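Local atomic coordinates of sugar fermentation stimulation protein homolog (Pyrococcus furiosus, PDB entry 4DA2), a protein that probably binds DNA, and joins an OB-fold domain to a PD-(D/E)xK nuclease-like domain that holds calcium ions in this structure. Residues F11-L16 and G24-K29; S134-E139 and G176-V181; K162-G167 and L202-E207. The protein carries 1 engineered substitution. One frame throughout, in Å; residues are numbered along the deposited sequence.

Contact 1 (F11-L16 and G24-K29)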
ATOM      1  N   PHE A  11      -9.536 -17.147   2.996  1.00 23.09           N
ATOM      2  CA  PHE A  11      -9.256 -18.499   2.486  1.00 23.40           C
ATOM      3  C   PHE A  11      -7.784 -18.684   2.110  1.00 26.74           C
ATOM      4  O   PHE A  11      -7.293 -17.985   1.229  1.00 26.33           O
ATOM      5  CB  PHE A  11     -10.142 -18.818   1.261  1.00 32.37           C
ATOM      6  CG  PHE A  11     -11.623 -18.750   1.537  1.00 37.83           C
ATOM      7  CD1 PHE A  11     -12.191 -19.488   2.579  1.00 54.03           C
ATOM      8  CD2 PHE A  11     -12.457 -17.967   0.740  1.00 32.85           C
ATOM      9  CE1 PHE A  11     -13.565 -19.433   2.837  1.00 63.88           C
ATOM     10  CE2 PHE A  11     -13.833 -17.904   0.994  1.00 42.01           C
ATOM     11  CZ  PHE A  11     -14.385 -18.639   2.041  1.00 55.12           C
ATOM     12  N   PRO A  12      -7.073 -19.627   2.771  1.00 18.01           N
ATOM     13  CA  PRO A  12      -5.742 -19.969   2.262  1.00 19.87           C
ATOM     14  C   PRO A  12      -5.894 -20.574   0.862  1.00 30.45           C
ATOM     15  O   PRO A  12      -6.914 -21.206   0.569  1.00 23.78           O
ATOM     16  CB  PRO A  12      -5.224 -21.025   3.257  1.00 23.66           C
ATOM     17  CG  PRO A  12      -6.436 -21.535   3.954  1.00 44.84           C
ATOM     18  CD  PRO A  12      -7.454 -20.435   3.944  1.00 27.55           C
ATOM     19  N   CYS A  13      -4.905 -20.346   0.008  1.00 18.66           N
ATOM     20  CA  CYS A  13      -4.927 -20.850  -1.356  1.00 24.95           C
ATOM     21  C   CYS A  13      -3.489 -21.082  -1.787  1.00 22.96           C
ATOM     22  O   CYS A  13      -2.549 -20.623  -1.110  1.00 20.33           O
ATOM     23  CB  CYS A  13      -5.637 -19.848  -2.287  1.00 21.22           C
ATOM     24  SG  CYS A  13      -4.734 -18.287  -2.531  1.00 23.64           S
ATOM     25  N   ILE A  14      -3.308 -21.835  -2.871  1.00 19.64           N
ATOM     26  CA  ILE A  14      -2.003 -22.001  -3.478  1.00 15.89           C
ATOM     27  C   ILE A  14      -1.934 -21.138  -4.715  1.00 15.11           C
ATOM     28  O   ILE A  14      -2.793 -21.242  -5.606  1.00 21.27           O
ATOM     29  CB  ILE A  14      -1.692 -23.491  -3.845  1.00 21.68           C
ATOM     30  CG1 ILE A  14      -1.846 -24.390  -2.611  1.00 36.61           C
ATOM     31  CG2 ILE A  14      -0.287 -23.596  -4.505  1.00 20.80           C
ATOM     32  CD1 ILE A  14      -1.929 -25.884  -2.916  1.00 42.96           C
ATOM     33  N   PHE A  15      -0.913 -20.289  -4.780  1.00 18.55           N
ATOM     34  CA  PHE A  15      -0.714 -19.488  -5.972  1.00 17.14           C
ATOM     35  C   PHE A  15      -0.214 -20.366  -7.107  1.00 24.80           C
ATOM     36  O   PHE A  15       0.758 -21.103  -6.944  1.00 27.86           O
ATOM     37  CB  PHE A  15       0.255 -18.332  -5.726  1.00 19.27           C
ATOM     38  CG  PHE A  15       0.369 -17.416  -6.897  1.00 16.94           C
ATOM     39  CD1 PHE A  15      -0.635 -16.504  -7.177  1.00 24.43           C
ATOM     40  CD2 PHE A  15       1.477 -17.478  -7.750  1.00 15.80           C
ATOM     41  CE1 PHE A  15      -0.554 -15.659  -8.313  1.00 26.34           C
ATOM     42  CE2 PHE A  15       1.564 -16.636  -8.860  1.00 23.32           C
ATOM     43  CZ  PHE A  15       0.554 -15.727  -9.146  1.00 24.04           C
ATOM     44  N   LEU A  16      -0.896 -20.305  -8.252  1.00 19.25           N
ATOM     45  CA  LEU A  16      -0.495 -21.129  -9.404  1.00 18.47           C
ATOM     46  C   LEU A  16       0.260 -20.295 -10.407  1.00 21.11           C
ATOM     47  O   LEU A  16       1.438 -20.577 -10.705  1.00 22.31           O
ATOM     48  CB  LEU A  16      -1.733 -21.789 -10.058  1.00 16.18           C
ATOM     49  CG  LEU A  16      -2.499 -22.711  -9.089  1.00 32.37           C
ATOM     50  CD1 LEU A  16      -3.776 -23.262  -9.722  1.00 27.10           C
ATOM     51  CD2 LEU A  16      -1.623 -23.851  -8.562  1.00 23.77           C
ATOM     52  N   GLY A  24      -4.885 -13.407 -11.280  1.00 16.28           N
ATOM     53  CA  GLY A  24      -4.071 -14.608 -11.051  1.00 15.93           C
ATOM     54  C   GLY A  24      -4.942 -15.842 -10.962  1.00 17.59           C
ATOM     55  O   GLY A  24      -6.153 -15.736 -10.745  1.00 14.93           O
ATOM     56  N   LEU A  25      -4.332 -17.009 -11.141  1.00 18.35           N
ATOM     57  CA  LEU A  25      -5.003 -18.284 -10.840  1.00 12.68           C
ATOM     58  C   LEU A  25      -4.438 -18.874  -9.554  1.00 17.22           C
ATOM     59  O   LEU A  25      -3.216 -18.908  -9.354  1.00 16.00           O
ATOM     60  CB  LEU A  25      -4.824 -19.277 -11.998  1.00 18.43           C
ATOM     61  CG  LEU A  25      -5.401 -18.863 -13.347  1.00 16.34           C
ATOM     62  CD1 LEU A  25      -5.044 -19.852 -14.440  1.00 23.99           C
ATOM     63  CD2 LEU A  25      -6.946 -18.683 -13.233  1.00 20.45           C
ATOM     64  N   VAL A  26      -5.340 -19.352  -8.695  1.00 16.18           N
ATOM     65  CA  VAL A  26      -4.997 -19.961  -7.423  1.00 18.98           C
ATOM     66  C   VAL A  26      -5.788 -21.264  -7.258  1.00 20.36           C
ATOM     67  O   VAL A  26      -6.847 -21.442  -7.872  1.00 18.05           O
ATOM     68  CB  VAL A  26      -5.311 -19.015  -6.208  1.00 15.31           C
ATOM     69  CG1 VAL A  26      -4.592 -17.663  -6.381  1.00 13.38           C
ATOM     70  CG2 VAL A  26      -6.785 -18.817  -6.036  1.00 14.86           C
ATOM     71  N   ARG A  27      -5.287 -22.145  -6.407  1.00 20.31           N
ATOM     72  CA  ARG A  27      -6.008 -23.338  -6.013  1.00 19.03           C
ATOM     73  C   ARG A  27      -6.584 -23.114  -4.623  1.00 31.26           C
ATOM     74  O   ARG A  27      -5.861 -22.798  -3.694  1.00 21.87           O
ATOM     75  CB  ARG A  27      -5.076 -24.550  -6.051  1.00 22.08           C
ATOM     76  CG  ARG A  27      -5.400 -25.688  -5.092  1.00 43.74           C
ATOM     77  CD  ARG A  27      -5.926 -26.913  -5.811  1.00 50.11           C
ATOM     78  NE  ARG A  27      -5.218 -27.195  -7.060  1.00 31.33           N
ATOM     79  CZ  ARG A  27      -5.831 -27.600  -8.169  1.00 26.60           C
ATOM     80  NH1 ARG A  27      -7.154 -27.735  -8.168  1.00 33.96           N
ATOM     81  NH2 ARG A  27      -5.144 -27.815  -9.283  1.00 23.89           N
ATOM     82  N   ILE A  28      -7.894 -23.269  -4.516  1.00 20.13           N
ATOM     83  CA  ILE A  28      -8.610 -23.277  -3.257  1.00 20.52           C
ATOM     84  C   ILE A  28      -9.319 -24.624  -3.147  1.00 28.29           C
ATOM     85  O   ILE A  28     -10.304 -24.862  -3.839  1.00 24.11           O
ATOM     86  CB  ILE A  28      -9.644 -22.135  -3.154  1.00 20.04           C
ATOM     87  CG1 ILE A  28      -8.969 -20.754  -3.272  1.00 19.28           C
ATOM     88  CG2 ILE A  28     -10.414 -22.268  -1.864  1.00 25.38           C
ATOM     89  CD1 ILE A  28      -9.937 -19.597  -3.584  1.00 24.71           C
ATOM     90  N   LYS A  29      -8.798 -25.498  -2.284  1.00 41.30           N
ATOM     91  CA  LYS A  29      -9.326 -26.857  -2.133  1.00 50.45           C
ATOM     92  C   LYS A  29      -9.253 -27.603  -3.473  1.00 19.03           C
ATOM     93  O   LYS A  29      -8.191 -27.696  -4.086  1.00 21.63           O
ATOM     94  CB  LYS A  29     -10.765 -26.840  -1.585  1.00 41.08           C
ATOM     95  CG  LYS A  29     -10.960 -26.098  -0.265  1.00 63.45           C
ATOM     96  CD  LYS A  29     -10.628 -26.975   0.928  1.00 46.03           C
ATOM     97  CE  LYS A  29     -10.742 -26.212   2.239  1.00 43.33           C
ATOM     98  NZ  LYS A  29     -12.148 -25.881   2.597  1.00 57.52           N
TER

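Contact 2 (S134-E139 and G176-V181)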
ATOM      1  N   SER A 134       2.018   1.315  -1.975  1.00 14.45           N
ATOM      2  CA  SER A 134       2.367  -0.009  -1.470  1.00 10.93           C
ATOM      3  C   SER A 134       3.879  -0.163  -1.367  1.00 10.16           C
ATOM      4  O   SER A 134       4.608   0.114  -2.332  1.00 16.69           O
ATOM      5  CB  SER A 134       1.827  -1.080  -2.402  1.00 11.26           C
ATOM      6  OG  SER A 134       2.182  -2.386  -1.931  1.00 16.21           O
ATOM      7  N   ALA A 135       4.342  -0.627  -0.208  1.00 10.51           N
ATOM      8  CA  ALA A 135       5.767  -0.938  -0.022  1.00 11.14           C
ATOM      9  C   ALA A 135       5.959  -2.327   0.543  1.00 12.93           C
ATOM     10  O   ALA A 135       6.142  -2.511   1.752  1.00 12.90           O
ATOM     11  CB  ALA A 135       6.443   0.115   0.878  1.00 13.21           C
ATOM     12  N   VAL A 136       5.876  -3.323  -0.325  1.00 15.99           N
ATOM     13  CA  VAL A 136       5.902  -4.714   0.144  1.00 14.68           C
ATOM     14  C   VAL A 136       7.098  -5.497  -0.422  1.00 16.19           C
ATOM     15  O   VAL A 136       7.106  -6.750  -0.416  1.00 20.74           O
ATOM     16  CB  VAL A 136       4.535  -5.449  -0.048  1.00 17.65           C
ATOM     17  CG1 VAL A 136       3.456  -4.802   0.868  1.00 18.67           C
ATOM     18  CG2 VAL A 136       4.083  -5.442  -1.517  1.00 13.78           C
ATOM     19  N   LEU A 137       8.097  -4.762  -0.904  1.00 15.98           N
ATOM     20  CA  LEU A 137       9.363  -5.362  -1.317  1.00 15.83           C
ATOM     21  C   LEU A 137      10.322  -5.322  -0.130  1.00 24.10           C
ATOM     22  O   LEU A 137      10.544  -4.262   0.456  1.00 16.95           O
ATOM     23  CB  LEU A 137       9.946  -4.613  -2.520  1.00 13.54           C
ATOM     24  CG  LEU A 137      11.299  -5.116  -3.053  1.00 14.28           C
ATOM     25  CD1 LEU A 137      11.197  -6.506  -3.694  1.00 24.58           C
ATOM     26  CD2 LEU A 137      11.949  -4.124  -3.998  1.00 26.60           C
ATOM     27  N   ARG A 138      10.855  -6.479   0.256  1.00 17.08           N
ATOM     28  CA  ARG A 138      11.656  -6.573   1.470  1.00 17.14           C
ATOM     29  C   ARG A 138      13.133  -6.638   1.172  1.00 32.57           C
ATOM     30  O   ARG A 138      13.567  -7.376   0.291  1.00 21.07           O
ATOM     31  CB  ARG A 138      11.273  -7.815   2.271  1.00 17.17           C
ATOM     32  CG  ARG A 138      12.234  -8.136   3.445  1.00 18.09           C
ATOM     33  CD  ARG A 138      12.045  -9.547   3.983  1.00 26.39           C
ATOM     34  NE  ARG A 138      10.655  -9.809   4.329  1.00 25.46           N
ATOM     35  CZ  ARG A 138      10.056  -9.403   5.448  1.00 23.74           C
ATOM     36  NH1 ARG A 138      10.732  -8.703   6.356  1.00 39.48           N
ATOM     37  NH2 ARG A 138       8.774  -9.683   5.649  1.00 23.91           N
ATOM     38  N   GLU A 139      13.892  -5.859   1.921  1.00 19.35           N
ATOM     39  CA  GLU A 139      15.341  -6.042   2.014  1.00 29.23           C
ATOM     40  C   GLU A 139      15.705  -5.975   3.488  1.00 25.12           C
ATOM     41  O   GLU A 139      15.816  -4.892   4.067  1.00 22.05           O
ATOM     42  CB  GLU A 139      16.112  -4.991   1.226  1.00 25.30           C
ATOM     43  CG  GLU A 139      17.635  -5.179   1.299  1.00 25.76           C
ATOM     44  CD  GLU A 139      18.398  -3.940   0.885  1.00 40.72           C
ATOM     45  OE1 GLU A 139      18.410  -3.619  -0.328  1.00 32.84           O
ATOM     46  OE2 GLU A 139      18.989  -3.295   1.780  1.00 38.42           O
ATOM     47  N   GLY A 176       3.991  -0.166   4.442  1.00  9.14           N
ATOM     48  CA  GLY A 176       4.914  -1.303   4.582  1.00 11.78           C
ATOM     49  C   GLY A 176       4.129  -2.452   5.166  1.00 15.82           C
ATOM     50  O   GLY A 176       4.312  -2.841   6.340  1.00 13.54           O
ATOM     51  N   ALA A 177       3.220  -2.985   4.347  1.00 18.28           N
ATOM     52  CA  ALA A 177       2.319  -4.063   4.750  1.00 14.33           C
ATOM     53  C   ALA A 177       2.974  -5.449   4.748  1.00 12.26           C
ATOM     54  O   ALA A 177       2.376  -6.434   4.259  1.00 16.60           O
ATOM     55  CB  ALA A 177       1.054  -4.075   3.865  1.00 18.58           C
ATOM     56  N   LEU A 178       4.199  -5.513   5.286  1.00 13.22           N
ATOM     57  CA  LEU A 178       4.951  -6.758   5.474  1.00 14.08           C
ATOM     58  C   LEU A 178       5.160  -6.929   6.963  1.00 14.27           C
ATOM     59  O   LEU A 178       5.431  -5.949   7.643  1.00 17.89           O
ATOM     60  CB  LEU A 178       6.375  -6.602   4.892  1.00 23.93           C
ATOM     61  CG  LEU A 178       6.625  -6.479   3.395  1.00 35.23           C
ATOM     62  CD1 LEU A 178       8.084  -6.255   3.160  1.00 21.24           C
ATOM     63  CD2 LEU A 178       6.152  -7.698   2.629  1.00 29.81           C
ATOM     64  N   PRO A 179       5.096  -8.171   7.466  1.00 16.27           N
ATOM     65  CA  PRO A 179       5.531  -8.389   8.847  1.00 13.72           C
ATOM     66  C   PRO A 179       7.058  -8.237   8.924  1.00 14.61           C
ATOM     67  O   PRO A 179       7.761  -8.302   7.896  1.00 17.44           O
ATOM     68  CB  PRO A 179       5.130  -9.855   9.117  1.00 22.37           C
ATOM     69  CG  PRO A 179       5.200 -10.505   7.737  1.00 20.59           C
ATOM     70  CD  PRO A 179       4.712  -9.432   6.791  1.00 24.58           C
ATOM     71  N   ASN A 180       7.549  -8.007  10.136  1.00 15.53           N
ATOM     72  CA  ASN A 180       8.991  -7.947  10.449  1.00 24.70           C
ATOM     73  C   ASN A 180       9.814  -6.992   9.583  1.00 25.56           C
ATOM     74  O   ASN A 180      10.850  -7.351   9.038  1.00 28.44           O
ATOM     75  CB  ASN A 180       9.622  -9.353  10.462  1.00 26.63           C
ATOM     76  CG  ASN A 180       8.863 -10.307  11.355  1.00 25.89           C
ATOM     77  OD1 ASN A 180       7.860 -10.886  10.937  1.00 46.61           O
ATOM     78  ND2 ASN A 180       9.297 -10.433  12.610  1.00 33.84           N
ATOM     79  N   VAL A 181       9.330  -5.771   9.450  1.00 24.23           N
ATOM     80  CA  VAL A 181      10.139  -4.707   8.904  1.00 18.59           C
ATOM     81  C   VAL A 181      10.019  -3.566   9.893  1.00 17.81           C
ATOM     82  O   VAL A 181       8.995  -3.441  10.571  1.00 15.09           O
ATOM     83  CB  VAL A 181       9.672  -4.242   7.471  1.00 19.66           C
ATOM     84  CG1 VAL A 181      10.063  -5.256   6.390  1.00 22.15           C
ATOM     85  CG2 VAL A 181       8.172  -3.910   7.448  1.00 19.69           C
TER

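Contact 3 (K162-G167 and L202-E207)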
ATOM      1  N   LYS A 162       5.001  19.846  -6.722  1.00 17.59           N
ATOM      2  CA  LYS A 162       4.426  21.118  -7.174  1.00 19.10           C
ATOM      3  C   LYS A 162       3.479  21.726  -6.117  1.00 16.56           C
ATOM      4  O   LYS A 162       3.529  22.923  -5.854  1.00 19.29           O
ATOM      5  CB  LYS A 162       3.720  20.934  -8.514  1.00 18.60           C
ATOM      6  CG  LYS A 162       2.751  22.085  -8.919  1.00 22.35           C
ATOM      7  CD  LYS A 162       3.439  23.358  -9.375  1.00 47.48           C
ATOM      8  CE  LYS A 162       2.481  24.203 -10.219  1.00 31.82           C
ATOM      9  NZ  LYS A 162       2.646  25.649  -9.956  1.00 34.35           N
ATOM     10  N   LEU A 163       2.629  20.896  -5.509  1.00 15.29           N
ATOM     11  CA  LEU A 163       1.792  21.344  -4.386  1.00 12.88           C
ATOM     12  C   LEU A 163       2.653  22.015  -3.277  1.00 16.95           C
ATOM     13  O   LEU A 163       2.378  23.152  -2.867  1.00 24.31           O
ATOM     14  CB  LEU A 163       1.024  20.159  -3.804  1.00 15.97           C
ATOM     15  CG  LEU A 163      -0.177  19.659  -4.614  1.00 16.91           C
ATOM     16  CD1 LEU A 163      -0.665  18.374  -3.993  1.00 15.17           C
ATOM     17  CD2 LEU A 163      -1.272  20.698  -4.566  1.00 21.98           C
ATOM     18  N   ALA A 164       3.714  21.328  -2.831  1.00 16.28           N
ATOM     19  CA  ALA A 164       4.571  21.840  -1.749  1.00 16.64           C
ATOM     20  C   ALA A 164       5.247  23.161  -2.114  1.00 19.79           C
ATOM     21  O   ALA A 164       5.383  24.035  -1.267  1.00 26.34           O
ATOM     22  CB  ALA A 164       5.612  20.822  -1.345  1.00 19.57           C
ATOM     23  N   ARG A 165       5.683  23.281  -3.368  1.00 21.74           N
ATOM     24  CA  ARG A 165       6.313  24.530  -3.850  1.00 28.51           C
ATOM     25  C   ARG A 165       5.317  25.671  -3.983  1.00 32.61           C
ATOM     26  O   ARG A 165       5.674  26.842  -3.819  1.00 29.57           O
ATOM     27  CB  ARG A 165       7.036  24.310  -5.165  1.00 23.83           C
ATOM     28  CG  ARG A 165       8.383  23.647  -4.967  1.00 18.80           C
ATOM     29  CD  ARG A 165       9.022  23.237  -6.283  1.00 36.04           C
ATOM     30  NE  ARG A 165      10.263  22.513  -6.021  1.00 29.60           N
ATOM     31  CZ  ARG A 165      10.890  21.744  -6.906  1.00 52.76           C
ATOM     32  NH1 ARG A 165      10.412  21.599  -8.141  1.00 28.19           N
ATOM     33  NH2 ARG A 165      12.001  21.115  -6.559  1.00 47.49           N
ATOM     34  N   ASP A 166       4.065  25.322  -4.259  1.00 21.72           N
ATOM     35  CA  ASP A 166       2.982  26.291  -4.238  1.00 29.09           C
ATOM     36  C   ASP A 166       2.544  26.603  -2.808  1.00 32.57           C
ATOM     37  O   ASP A 166       1.590  27.346  -2.598  1.00 32.63           O
ATOM     38  CB  ASP A 166       1.795  25.793  -5.055  1.00 32.55           C
ATOM     39  CG  ASP A 166       2.037  25.866  -6.545  1.00 31.73           C
ATOM     40  OD1 ASP A 166       3.072  26.411  -6.978  1.00 26.44           O
ATOM     41  OD2 ASP A 166       1.190  25.365  -7.296  1.00 35.52           O
ATOM     42  N   GLY A 167       3.238  26.020  -1.836  1.00 30.77           N
ATOM     43  CA  GLY A 167       2.925  26.206  -0.414  1.00 26.76           C
ATOM     44  C   GLY A 167       1.666  25.510   0.070  1.00 42.21           C
ATOM     45  O   GLY A 167       1.040  25.955   1.034  1.00 31.81           O
ATOM     46  N   LEU A 202      11.276  15.658  -0.389  1.00 13.78           N
ATOM     47  CA  LEU A 202      11.716  16.012   0.970  1.00 13.70           C
ATOM     48  C   LEU A 202      12.163  17.468   1.030  1.00 19.40           C
ATOM     49  O   LEU A 202      11.722  18.236   1.882  1.00 17.37           O
ATOM     50  CB  LEU A 202      12.865  15.113   1.415  1.00 21.96           C
ATOM     51  CG  LEU A 202      12.605  13.863   2.253  1.00 32.80           C
ATOM     52  CD1 LEU A 202      13.961  13.305   2.720  1.00 20.63           C
ATOM     53  CD2 LEU A 202      11.682  14.165   3.421  1.00 22.26           C
ATOM     54  N   GLU A 203      13.015  17.852   0.082  1.00 24.25           N
ATOM     55  CA  GLU A 203      13.528  19.215   0.005  1.00 21.57           C
ATOM     56  C   GLU A 203      12.461  20.257  -0.253  1.00 15.64           C
ATOM     57  O   GLU A 203      12.544  21.368   0.273  1.00 22.37           O
ATOM     58  CB  GLU A 203      14.625  19.311  -1.061  1.00 26.07           C
ATOM     59  CG  GLU A 203      15.882  18.545  -0.691  1.00 16.11           C
ATOM     60  CD  GLU A 203      16.936  18.623  -1.781  1.00 29.62           C
ATOM     61  OE1 GLU A 203      16.812  19.481  -2.684  1.00 36.12           O
ATOM     62  OE2 GLU A 203      17.883  17.824  -1.731  1.00 32.76           O
ATOM     63  N   ALA A 204      11.427  19.887  -1.016  1.00 16.64           N
ATOM     64  CA  ALA A 204      10.377  20.798  -1.418  1.00 16.15           C
ATOM     65  C   ALA A 204       9.338  21.033  -0.327  1.00 23.37           C
ATOM     66  O   ALA A 204       8.598  22.009  -0.393  1.00 21.46           O
ATOM     67  CB  ALA A 204       9.682  20.322  -2.722  1.00 17.36           C
ATOM     68  N   GLY A 205       9.291  20.147   0.673  1.00 15.60           N
ATOM     69  CA  GLY A 205       8.303  20.264   1.749  1.00 17.81           C
ATOM     70  C   GLY A 205       7.248  19.165   1.759  1.00 11.99           C
ATOM     71  O   GLY A 205       6.312  19.218   2.571  1.00 16.48           O
ATOM     72  N   VAL A 206       7.359  18.183   0.855  1.00 14.05           N
ATOM     73  CA  VAL A 206       6.409  17.049   0.892  1.00 16.52           C
ATOM     74  C   VAL A 206       6.743  16.188   2.111  1.00 17.23           C
ATOM     75  O   VAL A 206       7.893  15.761   2.288  1.00 13.47           O
ATOM     76  CB  VAL A 206       6.464  16.151  -0.367  1.00  8.43           C
ATOM     77  CG1 VAL A 206       5.458  14.953  -0.236  1.00 11.91           C
ATOM     78  CG2 VAL A 206       6.230  16.966  -1.646  1.00 12.31           C
ATOM     79  N   GLU A 207       5.744  15.943   2.958  1.00 12.34           N
ATOM     80  CA  GLU A 207       5.990  15.114   4.159  1.00 12.41           C
ATOM     81  C   GLU A 207       6.010  13.647   3.742  1.00 12.43           C
ATOM     82  O   GLU A 207       5.173  13.199   2.928  1.00 13.55           O
ATOM     83  CB  GLU A 207       4.934  15.365   5.225  1.00 14.77           C
ATOM     84  CG  GLU A 207       4.918  16.828   5.704  1.00 16.28           C
ATOM     85  CD  GLU A 207       6.111  17.212   6.589  1.00 44.65           C
ATOM     86  OE1 GLU A 207       6.554  16.367   7.388  1.00 23.62           O
ATOM     87  OE2 GLU A 207       6.602  18.367   6.497  1.00 38.64           O
TER

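Contact 1 (F11-L16 and G24-K29)
The phenyl ring of Phe-15 meets the strand beside it obliquely: its CD1 lies 4.2 Å from CG1 of Val-26, and the two side chains cross at about a right angle. Leu-25 O approaches the same corner of the ring. CG of Phe-15 stands anti to the backbone N (chi1 -174°), which swings the ring toward the neighbouring strand, near Gly-24. A glycine suits that position, since a beta carbon there would press tightly on Phe-15 CE1.

Phe-15 and Val-26 form a non-hydrogen-bonded antiparallel pair. Cys-13 packs on the Val-26 side of the sheet, its SG 3.8 Å from CB of Val-26, while its CB touches CG1 of Ile-28 at 3.6 Å. The compact Cys-13 and the branched Val-26 and Ile-28 fit together in this buried layer, which the ring of Phe-15 extends and which Leu-67 and Tyr-65 of strand 65-72 help to cover.

The hydrogen-bonded pair is Ile-14 with Arg-27. Ile-14 N donates a hydrogen bond to Arg-27 O at 2.9 Å, and Arg-27 N donates one to Ile-14 O at 2.8 Å. The two side chains run side by side on the other face, where CD1 of Ile-14 rests on the aliphatic CG of Arg-27. Leu-16 N adds a bond of 2.9 Å to Leu-25 O, and CD1 of Leu-16 reaches back to Arg-27 CB at 4.1 Å; its side chain also touches Ile-32 of strand 31-36. With an alanine at Leu-16, the backbone bond could remain, but Arg-27 CB and Ile-32 would probably lose part of their apolar cover.

Two antiparallel strands joined by a short turn make a beta hairpin, here part of the curled sheet of the N-terminal OB fold.

Contact 2 (S134-E139 and G176-V181)
Arg-138 reaches across to the loop 176-181, where its CB and its guanidinium end both find partners. CB begins against Leu-178, 3.7 Å from that residue's CD1. CG is anti to the backbone N (chi1 170°), and the chain runs on extended until it bends at chi3 (-53°), a bend that brings the edge of the guanidinium to the loop carbonyls. Leu-178 CD1 lies over one face of the group, 4.2 Å above its plane and offset toward the rim.

At the tip the edge is used instead. NH2 donates a fairly straight bond (161°) to Pro-179 O at 2.8 Å, and NH1 makes a more bent bond to Asn-180 O at 3.0 Å; both acceptors lie close to the guanidinium plane. NH1 approaches Asn-180 O from well above that carbonyl's plane, and its second link, to Pro-179 O, is weak. Two successive carbonyls are thus gripped by one flat cation, which arginine, with donors spread along its edge, is well shaped to do. CG1 of Val-181 touches NH1 at 3.5 Å. Asp-72 forms a salt bridge with NH2 and probably helps to balance its charge.

Nearer the start of the segment the contact is apolar. CD2 of Leu-178 sits 3.9 Å from CB of Val-136, whose CG1 meets CB of Ala-177. The backbones come close at Gly-176, whose CA lies 3.3 Å from Ala-135 O in a nearly straight CA-H...O contact.

Through Asp-72, this part of the PD-(D/E)xK domain meets the OB domain. The parallel strands 127-139 and 169-176 diverge here, Ala-135 still bonding Ile-175 while the loop turns off toward strand 183-186. Helix 81-93 lends Gln-84 beside Val-136 and Ala-177, while Leu-178 packs on Ala-77 of strand 75-78.

Contact 3 (K162-G167 and L202-E207)
Ala-164 and Ala-204 meet where two helices, 151-165 and 192-204, end side by side, each finished by a Schellman motif. The first shell is gathered round one methyl group. CB of Ala-164 lies 3.4 Å from Ala-204 O and also faces the Ala-204 methyl. CG2 of Val-206 touches the same Ala-164 CB at 3.9 Å. Alanine suits both helices because its short side chain lets the backbones come close, with the CA atoms of Ala-164 and Gly-205 5.4 Å apart. Val-206 presents CG2 to the methyl because its CG1 is anti to the backbone N (chi1 179°), leaving CG2 beside that N; the other helix also gives Val-206 a neighbour in Leu-160.

Arg-165 borders this patch. Its chain is extended from CG to NE, and CB of Ala-204 meets the guanidinium obliquely, 4.0 Å from NE. The charged end goes further, to a salt bridge between NH2 and Glu-200 on helix 192-204, so that the arginine spans the gap between the helices.

Next come the residues that shape the ends. Gly-205 has phi 112°, an angle at which a side chain would run into the preceding carbonyl oxygen; a beta carbon there would also point at the Ala-164 methyl. Gly-167, likewise at positive phi, closes the first helix with a bond from its N to Ala-164 O. Each helix then leads into one of two neighbouring parallel strands, 169-176 and 207-215, of the PD-(D/E)xK domain's sheet.

On the solvent-exposed last turn of the first helix, Lys-162 NZ forks onto the carboxylate of Asp-166, 3.1 Å from OD1 and 3.0 Å from OD2, using the syn lone pair of both oxygens.

Overall arrangement
From the N terminus, contact 1 comes first and closes a short hairpin loop, tying two strands of the OB-fold domain; it is complete before contact 2 opens. Contacts 2 and 3 both belong to the PD-(D/E)xK domain and cross: 134-139 opens contact 2, 162-167 opens contact 3, then 176-181 and 202-207 close them in turn. Contact 2 lies at the end of strand 127-139, which supplies the calcium ligands Glu-131 and Thr-132, and its partner Asp-72 links it to the OB-fold side. Contact 3 joins two helix ends, about 26 Å from contact 2 and 43 Å from contact 1, measured between centres, with contact 1 across the chain's centre.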